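Local atomic coordinates of universal stress protein MJ0577 (Methanocaldococcus jannaschii, PDB entry 1MJH), a protein that binds ATP and one manganese ion per subunit as a homodimeric member of the universal stress protein family, though its precise cellular role is not established. Residues B[105-108]-B[109-112]; B[81-84]-B[85-89]; B[20-23]-B[24-28]; B[90-94]-B[95-99]. All blocks are in the same frame, centred on the assembly; numbering follows the deposited sequence.

Contact 1 of 4, residues B[105-108]-B[109-112]. With ATP (adenosine-5'-triphosphate), chain F.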
loop_
_atom_site.group_PDB
_atom_site.type_symbol
_atom_site.label_atom_id
_atom_site.label_comp_id
_atom_site.label_asym_id
_atom_site.label_seq_id
_atom_site.Cartn_x
_atom_site.Cartn_y
_atom_site.Cartn_z
ATOM N N VAL B 105 18.893 -14.379 7.367
ATOM C CA VAL B 105 20.014 -13.493 7.033
ATOM C C VAL B 105 19.973 -13.301 5.521
ATOM O O VAL B 105 19.897 -14.269 4.751
ATOM C CB VAL B 105 21.409 -14.056 7.436
ATOM C CG1 VAL B 105 22.519 -13.105 6.969
ATOM C CG2 VAL B 105 21.549 -14.249 8.937
ATOM N N GLY B 106 20.060 -12.056 5.031
ATOM C CA GLY B 106 20.023 -11.879 3.579
ATOM C C GLY B 106 19.802 -10.394 3.220
ATOM O O GLY B 106 20.152 -9.548 4.022
ATOM N N ILE B 107 19.470 -10.150 1.982
ATOM C CA ILE B 107 19.205 -8.762 1.542
ATOM C C ILE B 107 17.729 -8.505 1.863
ATOM O O ILE B 107 16.863 -9.163 1.304
ATOM C CB ILE B 107 19.497 -8.698 0.035
ATOM C CG1 ILE B 107 20.955 -9.080 -0.302
ATOM C CG2 ILE B 107 19.257 -7.261 -0.429
ATOM C CD1 ILE B 107 21.249 -9.083 -1.793
ATOM N N PRO B 108 17.375 -7.510 2.693
ATOM C CA PRO B 108 15.990 -7.343 3.110
ATOM C C PRO B 108 14.993 -7.269 1.981
ATOM O O PRO B 108 13.987 -8.015 1.995
ATOM C CB PRO B 108 16.029 -6.026 3.912
ATOM C CG PRO B 108 17.400 -6.189 4.589
ATOM C CD PRO B 108 18.316 -6.649 3.448
ATOM N N HIS B 109 15.162 -6.404 0.968
ATOM C CA HIS B 109 14.083 -6.303 -0.021
ATOM C C HIS B 109 13.903 -7.589 -0.829
ATOM O O HIS B 109 12.781 -7.994 -1.104
ATOM C CB HIS B 109 14.252 -5.099 -0.958
ATOM C CG HIS B 109 15.307 -5.248 -2.029
ATOM N ND1 HIS B 109 16.603 -4.818 -1.853
ATOM C CD2 HIS B 109 15.236 -5.757 -3.283
ATOM C CE1 HIS B 109 17.318 -5.053 -2.958
ATOM N NE2 HIS B 109 16.513 -5.617 -3.798
ATOM N N GLU B 110 15.013 -8.286 -1.059
ATOM C CA GLU B 110 14.912 -9.563 -1.806
ATOM C C GLU B 110 14.222 -10.646 -1.034
ATOM O O GLU B 110 13.399 -11.370 -1.583
ATOM C CB GLU B 110 16.331 -10.001 -2.231
ATOM C CG GLU B 110 16.991 -9.028 -3.188
ATOM C CD GLU B 110 18.250 -9.509 -3.880
ATOM O OE1 GLU B 110 18.841 -10.528 -3.478
ATOM O OE2 GLU B 110 18.698 -8.868 -4.858
ATOM N N GLU B 111 14.496 -10.757 0.290
ATOM C CA GLU B 111 13.835 -11.763 1.081
ATOM C C GLU B 111 12.369 -11.482 1.279
ATOM O O GLU B 111 11.541 -12.408 1.356
ATOM C CB GLU B 111 14.527 -11.930 2.465
ATOM C CG GLU B 111 15.965 -12.434 2.329
ATOM C CD GLU B 111 15.966 -13.923 2.003
ATOM O OE1 GLU B 111 14.982 -14.643 2.197
ATOM O OE2 GLU B 111 17.048 -14.321 1.521
ATOM N N ILE B 112 11.984 -10.187 1.421
ATOM C CA ILE B 112 10.550 -9.898 1.574
ATOM C C ILE B 112 9.784 -10.327 0.340
ATOM O O ILE B 112 8.734 -10.944 0.422
ATOM C CB ILE B 112 10.362 -8.402 1.871
ATOM C CG1 ILE B 112 11.024 -8.081 3.224
ATOM C CG2 ILE B 112 8.880 -7.994 1.852
ATOM C CD1 ILE B 112 11.151 -6.547 3.473
HETATM P PG ATP F . 16.895 2.897 4.011
HETATM O O1G ATP F . 16.667 2.935 2.540
HETATM O O2G ATP F . 17.036 1.539 4.419
HETATM O O3G ATP F . 18.040 3.715 4.437
HETATM P PB ATP F . 14.648 3.382 5.863
HETATM O O1B ATP F . 14.194 4.677 6.388
HETATM O O2B ATP F . 15.337 2.614 6.905
HETATM O O3B ATP F . 15.548 3.609 4.591
HETATM P PA ATP F . 13.098 1.039 4.864
HETATM O O1A ATP F . 12.803 1.059 3.453
HETATM O O2A ATP F . 14.150 0.193 5.314
HETATM O O3A ATP F . 13.372 2.592 5.324
HETATM O "O5'" ATP F . 11.908 0.708 5.844
HETATM C "C5'" ATP F . 10.595 0.536 5.250
HETATM C "C4'" ATP F . 9.933 -0.690 5.851
HETATM O "O4'" ATP F . 10.642 -1.878 5.314
HETATM C "C3'" ATP F . 10.031 -0.873 7.357
HETATM O "O3'" ATP F . 9.063 -0.099 8.080
HETATM C "C2'" ATP F . 9.810 -2.402 7.467
HETATM O "O2'" ATP F . 8.401 -2.681 7.341
HETATM C "C1'" ATP F . 10.609 -2.905 6.237
HETATM N N9 ATP F . 11.962 -3.337 6.558
HETATM C C8 ATP F . 13.126 -2.657 6.459
HETATM N N7 ATP F . 14.193 -3.374 6.754
HETATM C C5 ATP F . 13.711 -4.544 7.107
HETATM C C6 ATP F . 14.364 -5.693 7.523
HETATM N N6 ATP F . 15.692 -5.720 7.649
HETATM N N1 ATP F . 13.604 -6.746 7.807
HETATM C C2 ATP F . 12.240 -6.714 7.655
HETATM N N3 ATP F . 11.520 -5.652 7.251
HETATM C C4 ATP F . 12.357 -4.612 7.031
HETATM O O HOH W 1 18.867 -12.501 0.298
#
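Glu111 OE2 accepts a hydrogen bond of 2.8 Å from a water oxygen, and that same water oxygen takes the backbone N-H of Ile107 at 3.0 Å, joining the N-cap residue to the first turn of its helix. A bend at chi2 (-76°) turns the Glu111 carboxylate back to this position, while its CG passes 3.5 Å from Ile107 O. The same carbonyl accepts Glu111 N at 3.0 Å; Ile112 N repeats this bond on Pro108 O. Above the turn, the two branches of Ile107 divide their work. CG2 runs beside the His109 side chain, 3.9 Å from its CE1, and CD1 crosses the end of Glu110, 3.3 Å from OE1. With Ile107 cut back to an alanine, both branches are gone, which would probably leave a gap between the His109 ring and the Glu110 carboxylate. Gly106 has backbone angles at which a CB would press on the preceding carbonyl oxygen, which calls for glycine. Pro108 CG reaches to 3.5 Å from ATP N6, and Ile112 CD1, close to Pro11 and Val142, lies 3.9 Å from ATP N3. The arrangement is the strand-to-helix turn of a parallel alpha/beta fold, here forming part of the adenine pocket.

Contact 2 of 4, residues B[81-84]-B[85-89]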
loop_
_atom_site.group_PDB
_atom_site.type_symbol
_atom_site.label_atom_id
_atom_site.label_comp_id
_atom_site.label_asym_id
_atom_site.label_seq_id
_atom_site.Cartn_x
_atom_site.Cartn_y
_atom_site.Cartn_z
ATOM N N ALA B 81 17.423 -10.444 17.872
ATOM C CA ALA B 81 16.149 -10.110 17.269
ATOM C C ALA B 81 14.972 -10.957 17.764
ATOM O O ALA B 81 13.803 -10.657 17.602
ATOM C CB ALA B 81 16.123 -10.381 15.760
ATOM N N LYS B 82 15.273 -12.052 18.456
ATOM C CA LYS B 82 14.301 -12.985 18.949
ATOM C C LYS B 82 13.423 -12.398 20.029
ATOM O O LYS B 82 12.206 -12.677 19.988
ATOM C CB LYS B 82 15.042 -14.241 19.448
ATOM C CG LYS B 82 15.248 -15.242 18.328
ATOM C CD LYS B 82 16.004 -16.496 18.787
ATOM C CE LYS B 82 16.052 -17.490 17.631
ATOM N NZ LYS B 82 17.367 -18.208 17.585
ATOM N N ASN B 83 13.985 -11.609 20.952
ATOM C CA ASN B 83 13.092 -11.080 21.996
ATOM C C ASN B 83 12.078 -10.089 21.419
ATOM O O ASN B 83 10.907 -10.074 21.762
ATOM C CB ASN B 83 13.842 -10.362 23.136
ATOM C CG ASN B 83 12.822 -9.901 24.186
ATOM O OD1 ASN B 83 12.129 -10.743 24.761
ATOM N ND2 ASN B 83 12.667 -8.607 24.471
ATOM N N LYS B 84 12.530 -9.259 20.466
ATOM C CA LYS B 84 11.572 -8.337 19.836
ATOM C C LYS B 84 10.502 -9.101 19.107
ATOM O O LYS B 84 9.317 -8.762 19.161
ATOM C CB LYS B 84 12.309 -7.334 18.932
ATOM C CG LYS B 84 13.026 -6.245 19.721
ATOM C CD LYS B 84 14.007 -5.425 18.915
ATOM C CE LYS B 84 15.436 -5.950 19.120
ATOM N NZ LYS B 84 16.396 -5.174 18.298
ATOM N N MET B 85 10.861 -10.148 18.343
ATOM C CA MET B 85 9.883 -10.910 17.592
ATOM C C MET B 85 8.884 -11.618 18.495
ATOM O O MET B 85 7.700 -11.723 18.162
ATOM C CB MET B 85 10.637 -11.898 16.688
ATOM C CG MET B 85 11.414 -11.294 15.520
ATOM S SD MET B 85 10.425 -10.660 14.107
ATOM C CE MET B 85 10.418 -12.224 13.165
ATOM N N GLU B 86 9.362 -12.121 19.656
ATOM C CA GLU B 86 8.417 -12.781 20.572
ATOM C C GLU B 86 7.338 -11.865 21.102
ATOM O O GLU B 86 6.168 -12.255 21.229
ATOM C CB GLU B 86 9.233 -13.363 21.752
ATOM C CG GLU B 86 10.060 -14.579 21.394
ATOM C CD GLU B 86 9.288 -15.726 20.781
ATOM O OE1 GLU B 86 8.132 -16.002 21.172
ATOM O OE2 GLU B 86 9.778 -16.429 19.862
ATOM N N ASN B 87 7.655 -10.612 21.464
ATOM C CA ASN B 87 6.693 -9.649 21.949
ATOM C C ASN B 87 5.663 -9.373 20.823
ATOM O O ASN B 87 4.479 -9.300 21.093
ATOM C CB ASN B 87 7.362 -8.331 22.355
ATOM C CG ASN B 87 7.941 -8.370 23.774
ATOM O OD1 ASN B 87 7.361 -9.035 24.644
ATOM N ND2 ASN B 87 9.061 -7.688 23.963
ATOM N N ILE B 88 6.129 -9.206 19.572
ATOM C CA ILE B 88 5.137 -8.962 18.498
ATOM C C ILE B 88 4.237 -10.169 18.222
ATOM O O ILE B 88 3.043 -10.098 17.996
ATOM C CB ILE B 88 5.891 -8.626 17.179
ATOM C CG1 ILE B 88 6.726 -7.350 17.405
ATOM C CG2 ILE B 88 4.853 -8.431 16.082
ATOM C CD1 ILE B 88 7.766 -7.176 16.290
ATOM N N LYS B 89 4.884 -11.338 18.178
ATOM C CA LYS B 89 4.142 -12.594 17.973
ATOM C C LYS B 89 3.082 -12.763 19.044
ATOM O O LYS B 89 1.943 -13.075 18.718
ATOM C CB LYS B 89 5.142 -13.764 17.970
ATOM C CG LYS B 89 4.465 -15.129 18.012
ATOM C CD LYS B 89 5.425 -16.223 17.570
ATOM C CE LYS B 89 4.672 -17.523 17.340
ATOM N NZ LYS B 89 5.573 -18.653 17.039
HETATM O O HOH W 2 11.391 -15.024 18.605
#
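Ala81 O receives Met85 N at 3.1 Å, Lys82 O receives Glu86 N at 2.9 Å and Lys84 O receives Ile88 N at 3.2 Å, the i to i+4 bonds of regular helix, whereas the Asn87 N to Asn83 O bond is weak. Met85 and Glu86 each keep CG anti to their own carbonyl carbon, which lays it back along the helix: Met85 CG is 3.2 Å from Ala81 O. A bend at chi2 (-56°) swings the Glu86 carboxylate toward the preceding turn, and a water donates both to its OE2 and to Lys82 O, giving that carbonyl two partners. This is the second half of the long helix 66-95, which lies against the parallel sheet: Ala81, Met85 and Ile88 pack on strand 35-43, and Met85 also meets Ile103 of strand 98-106. The flank with Lys82, Glu86 and Lys89 borders strand 98-106. There Lys82 lies on Ile103 and ends in a salt bridge to Glu79, and Lys89 reaches Asp101 in another. Asn83 and Asn87 are exposed, one turn apart with their amide planes 75° from each other; ND2 of Asn83 comes to 3.8 Å from ND2 of Asn87, donor beside donor, a contact rather than a bond.

Contact 3 of 4, residues B[20-23]-B[24-28]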
loop_
_atom_site.group_PDB
_atom_site.type_symbol
_atom_site.label_atom_id
_atom_site.label_comp_id
_atom_site.label_asym_id
_atom_site.label_seq_id
_atom_site.Cartn_x
_atom_site.Cartn_y
_atom_site.Cartn_z
ATOM N N ILE B 20 4.147 1.541 13.701
ATOM C CA ILE B 20 2.888 2.070 13.242
ATOM C C ILE B 20 2.198 1.041 12.344
ATOM O O ILE B 20 0.982 0.852 12.422
ATOM C CB ILE B 20 3.004 3.403 12.465
ATOM C CG1 ILE B 20 3.829 4.379 13.330
ATOM C CG2 ILE B 20 1.616 3.994 12.217
ATOM C CD1 ILE B 20 4.085 5.710 12.619
ATOM N N ALA B 21 2.958 0.470 11.440
ATOM C CA ALA B 21 2.389 -0.557 10.525
ATOM C C ALA B 21 1.813 -1.715 11.288
ATOM O O ALA B 21 0.877 -2.354 10.792
ATOM C CB ALA B 21 3.505 -1.045 9.579
ATOM N N LEU B 22 2.343 -2.124 12.463
ATOM C CA LEU B 22 1.717 -3.178 13.253
ATOM C C LEU B 22 0.290 -2.849 13.594
ATOM O O LEU B 22 -0.587 -3.745 13.682
ATOM C CB LEU B 22 2.585 -3.424 14.510
ATOM C CG LEU B 22 2.055 -4.484 15.468
ATOM C CD1 LEU B 22 1.907 -5.827 14.808
ATOM C CD2 LEU B 22 3.117 -4.577 16.603
ATOM N N LYS B 23 -0.033 -1.566 13.890
ATOM C CA LYS B 23 -1.388 -1.172 14.173
ATOM C C LYS B 23 -2.342 -1.561 13.024
ATOM O O LYS B 23 -3.485 -1.934 13.294
ATOM C CB LYS B 23 -1.531 0.332 14.426
ATOM C CG LYS B 23 -0.576 0.820 15.539
ATOM C CD LYS B 23 -0.765 2.333 15.711
ATOM C CE LYS B 23 -0.270 2.866 17.029
ATOM N NZ LYS B 23 -0.811 2.253 18.277
ATOM N N HIS B 24 -1.848 -1.387 11.800
ATOM C CA HIS B 24 -2.664 -1.709 10.612
ATOM C C HIS B 24 -2.774 -3.206 10.443
ATOM O O HIS B 24 -3.874 -3.685 10.126
ATOM C CB HIS B 24 -2.058 -1.068 9.336
ATOM C CG HIS B 24 -2.173 0.432 9.447
ATOM N ND1 HIS B 24 -3.157 1.102 8.730
ATOM C CD2 HIS B 24 -1.440 1.342 10.136
ATOM C CE1 HIS B 24 -3.036 2.395 9.029
ATOM N NE2 HIS B 24 -2.014 2.604 9.898
ATOM N N VAL B 25 -1.727 -3.978 10.733
ATOM C CA VAL B 25 -1.899 -5.441 10.713
ATOM C C VAL B 25 -3.022 -5.870 11.652
ATOM O O VAL B 25 -3.859 -6.731 11.324
ATOM C CB VAL B 25 -0.590 -6.141 11.120
ATOM C CG1 VAL B 25 -0.754 -7.679 11.151
ATOM C CG2 VAL B 25 0.510 -5.768 10.103
ATOM N N LYS B 26 -3.016 -5.309 12.851
ATOM C CA LYS B 26 -4.080 -5.618 13.832
ATOM C C LYS B 26 -5.437 -5.224 13.325
ATOM O O LYS B 26 -6.448 -5.946 13.520
ATOM C CB LYS B 26 -3.747 -4.958 15.200
ATOM C CG LYS B 26 -2.469 -5.599 15.792
ATOM C CD LYS B 26 -1.976 -4.857 17.041
ATOM C CE LYS B 26 -2.994 -4.774 18.162
ATOM N NZ LYS B 26 -2.476 -3.965 19.328
ATOM N N ALA B 27 -5.559 -4.098 12.583
ATOM C CA ALA B 27 -6.843 -3.697 12.045
ATOM C C ALA B 27 -7.417 -4.600 10.992
ATOM O O ALA B 27 -8.631 -4.559 10.706
ATOM C CB ALA B 27 -6.755 -2.224 11.575
ATOM N N PHE B 28 -6.567 -5.418 10.346
ATOM C CA PHE B 28 -7.063 -6.359 9.340
ATOM C C PHE B 28 -7.756 -7.559 9.997
ATOM O O PHE B 28 -8.264 -8.370 9.254
ATOM C CB PHE B 28 -5.916 -6.813 8.444
ATOM C CG PHE B 28 -5.721 -5.972 7.221
ATOM C CD1 PHE B 28 -5.384 -4.639 7.317
ATOM C CD2 PHE B 28 -5.911 -6.493 5.942
ATOM C CE1 PHE B 28 -5.211 -3.850 6.199
ATOM C CE2 PHE B 28 -5.749 -5.703 4.829
ATOM C CZ PHE B 28 -5.406 -4.376 4.944
#
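His24 brings the edge of its ring to Ile20 one turn earlier in helix 16-27, the crossover helix of the beta-alpha-beta unit that runs from strand 7-11 to strand 35-43. Its CD2 lies 3.4 Å from Ile20 O, with the oxygen in the plane of the ring. Next to it, Ala21 O receives Val25 N at 3.1 Å, and His24 N only weakly. Val25 CG2 sits anti to its own carbonyl carbon, which brings it within 3.5 Å of Ala21 O. One residue on, Leu22 O accepts Lys26 N at 3.0 Å, and Lys26 CG passes 3.4 Å from this oxygen. Further out, the sheet positions these side chains: Tyr10 packs on Ala21 and Val25, Ile125 on Val25 and His24, Val157 on Ala21 and His24, while Leu22 turns to Ile88 and Leu92 of helix 66-95. The dimer partner holds the ring from beyond, since His24 ND1 is hydrogen-bonded to Tyr5 OH of the second subunit, whose Pro153 packs on His24 as well. Lys26, bent at chi3 (58°), sends its ammonium to the neighbouring helix, where Lys26 NZ forms a salt bridge with Glu91 OE2.

Contact 4 of 4, residues B[90-94]-B[95-99]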
loop_
_atom_site.group_PDB
_atom_site.type_symbol
_atom_site.label_atom_id
_atom_site.label_comp_id
_atom_site.label_asym_id
_atom_site.label_seq_id
_atom_site.Cartn_x
_atom_site.Cartn_y
_atom_site.Cartn_z
ATOM N N LYS B 90 3.385 -12.498 20.325
ATOM C CA LYS B 90 2.374 -12.555 21.363
ATOM C C LYS B 90 1.284 -11.507 21.199
ATOM O O LYS B 90 0.120 -11.831 21.445
ATOM C CB LYS B 90 2.940 -12.371 22.781
ATOM C CG LYS B 90 3.762 -13.580 23.229
ATOM C CD LYS B 90 2.870 -14.721 23.688
ATOM C CE LYS B 90 3.660 -15.911 24.213
ATOM N NZ LYS B 90 2.771 -17.110 24.395
ATOM N N GLU B 91 1.653 -10.289 20.786
ATOM C CA GLU B 91 0.606 -9.249 20.610
ATOM C C GLU B 91 -0.365 -9.725 19.537
ATOM O O GLU B 91 -1.577 -9.579 19.586
ATOM C CB GLU B 91 1.271 -7.911 20.217
ATOM C CG GLU B 91 0.280 -6.728 20.232
ATOM C CD GLU B 91 0.902 -5.393 19.860
ATOM O OE1 GLU B 91 2.141 -5.271 19.964
ATOM O OE2 GLU B 91 0.143 -4.441 19.516
ATOM N N LEU B 92 0.192 -10.271 18.423
ATOM C CA LEU B 92 -0.681 -10.691 17.315
ATOM C C LEU B 92 -1.529 -11.925 17.642
ATOM O O LEU B 92 -2.676 -12.026 17.232
ATOM C CB LEU B 92 0.208 -11.017 16.093
ATOM C CG LEU B 92 0.877 -9.768 15.484
ATOM C CD1 LEU B 92 1.872 -10.220 14.414
ATOM C CD2 LEU B 92 -0.192 -8.856 14.901
ATOM N N GLU B 93 -0.966 -12.854 18.402
ATOM C CA GLU B 93 -1.702 -14.048 18.825
ATOM C C GLU B 93 -2.851 -13.680 19.731
ATOM O O GLU B 93 -3.933 -14.262 19.618
ATOM C CB GLU B 93 -0.755 -15.047 19.528
ATOM C CG GLU B 93 0.129 -15.743 18.491
ATOM C CD GLU B 93 1.137 -16.708 19.092
ATOM O OE1 GLU B 93 1.409 -16.567 20.307
ATOM O OE2 GLU B 93 1.687 -17.581 18.390
ATOM N N ASP B 94 -2.640 -12.657 20.565
ATOM C CA ASP B 94 -3.670 -12.164 21.456
ATOM C C ASP B 94 -4.876 -11.591 20.745
ATOM O O ASP B 94 -6.023 -11.757 21.189
ATOM C CB ASP B 94 -3.079 -11.142 22.459
ATOM C CG ASP B 94 -4.228 -10.545 23.264
ATOM O OD1 ASP B 94 -4.782 -11.293 24.112
ATOM O OD2 ASP B 94 -4.610 -9.376 23.037
ATOM N N VAL B 95 -4.696 -11.079 19.515
ATOM C CA VAL B 95 -5.851 -10.620 18.759
ATOM C C VAL B 95 -6.475 -11.724 17.914
ATOM O O VAL B 95 -7.555 -11.494 17.358
ATOM C CB VAL B 95 -5.565 -9.334 17.982
ATOM C CG1 VAL B 95 -5.148 -8.278 19.004
ATOM C CG2 VAL B 95 -4.489 -9.489 16.943
ATOM N N GLY B 96 -5.881 -12.906 17.896
ATOM C CA GLY B 96 -6.556 -14.035 17.251
ATOM C C GLY B 96 -5.791 -14.548 16.049
ATOM O O GLY B 96 -6.212 -15.529 15.454
ATOM N N PHE B 97 -4.683 -13.921 15.660
ATOM C CA PHE B 97 -3.975 -14.433 14.487
ATOM C C PHE B 97 -3.187 -15.704 14.806
ATOM O O PHE B 97 -2.586 -15.853 15.864
ATOM C CB PHE B 97 -2.935 -13.443 13.933
ATOM C CG PHE B 97 -3.441 -12.215 13.242
ATOM C CD1 PHE B 97 -3.977 -12.273 11.996
ATOM C CD2 PHE B 97 -3.305 -10.979 13.877
ATOM C CE1 PHE B 97 -4.415 -11.139 11.302
ATOM C CE2 PHE B 97 -3.759 -9.844 13.220
ATOM C CZ PHE B 97 -4.289 -9.926 11.959
ATOM N N LYS B 98 -2.981 -16.481 13.719
ATOM C CA LYS B 98 -1.953 -17.525 13.752
ATOM C C LYS B 98 -0.693 -16.835 13.250
ATOM O O LYS B 98 -0.792 -16.124 12.237
ATOM C CB LYS B 98 -2.281 -18.698 12.825
ATOM C CG LYS B 98 -1.278 -19.837 12.804
ATOM C CD LYS B 98 -1.717 -20.791 11.678
ATOM C CE LYS B 98 -0.852 -22.033 11.591
ATOM N NZ LYS B 98 -1.357 -22.954 10.525
ATOM N N VAL B 99 0.455 -17.026 13.870
ATOM C CA VAL B 99 1.657 -16.326 13.451
ATOM C C VAL B 99 2.814 -17.265 13.151
ATOM O O VAL B 99 3.202 -18.097 13.995
ATOM C CB VAL B 99 2.136 -15.359 14.583
ATOM C CG1 VAL B 99 3.433 -14.664 14.142
ATOM C CG2 VAL B 99 1.050 -14.410 15.050
HETATM O O HOH W 3 0.354 -18.661 16.246
#
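Leu92 and Val95 are the residues most covered where helix 66-95 ends and the chain turns into strand 98-106. Leu92 O is the acceptor at the centre: Phe97 N bonds to it at 3.2 Å, with weak bonds from Val95 N and Gly96 N. Gly96 N also reaches Glu93 O at 2.9 Å, from well above the carbonyl plane. With the positive phi of Gly96 (116°), this is a Schellman motif. Val95 has CG2 in the crowded position between its backbone N and carbonyl carbon, which sets that methyl only 3.1 Å from Leu92 O. Without the two methyls of Val95, an alanine here would probably open a gap beside Leu92 O and leave the last turn less covered. The Leu92 side chain works toward the strand: CB meets Val99 CG2 at 3.6 Å, and Leu92 crosses Phe97 at an angle, Leu92 CD2 to Phe97 CD2 3.9 Å. Glu93 adds its CG to the same Val99 methyl, the side chains at about a right angle, and its OE2 accepts a hydrogen bond from a water that takes the N-H of Val99. Leu92 O and Glu93 O thus find donors within the turn itself, and Val99 is tied back to the helix by apolar contacts and a water bridge.

In the fold
Along the chain the order is contact 3, contact 2, contact 4, contact 1. Contacts 2 and 4 share helix 66-95, with centres about 12 Å apart, and contact 4 hands the chain on to strand 98-106, whose far end leads into contact 1; contacts 4 and 1 lie about 24 Å apart, centre to centre. Contact 3, on helix 16-27, touches both contact 2 and contact 4, and its centre is about 12 Å from that of contact 4. Contacts 1 and 3 lie on opposite sides of the chain's centre, their own centres about 22 Å apart. Two helices thus pack together beside one parallel sheet, while contact 1 serves the nucleotide and contact 3 the dimer partner.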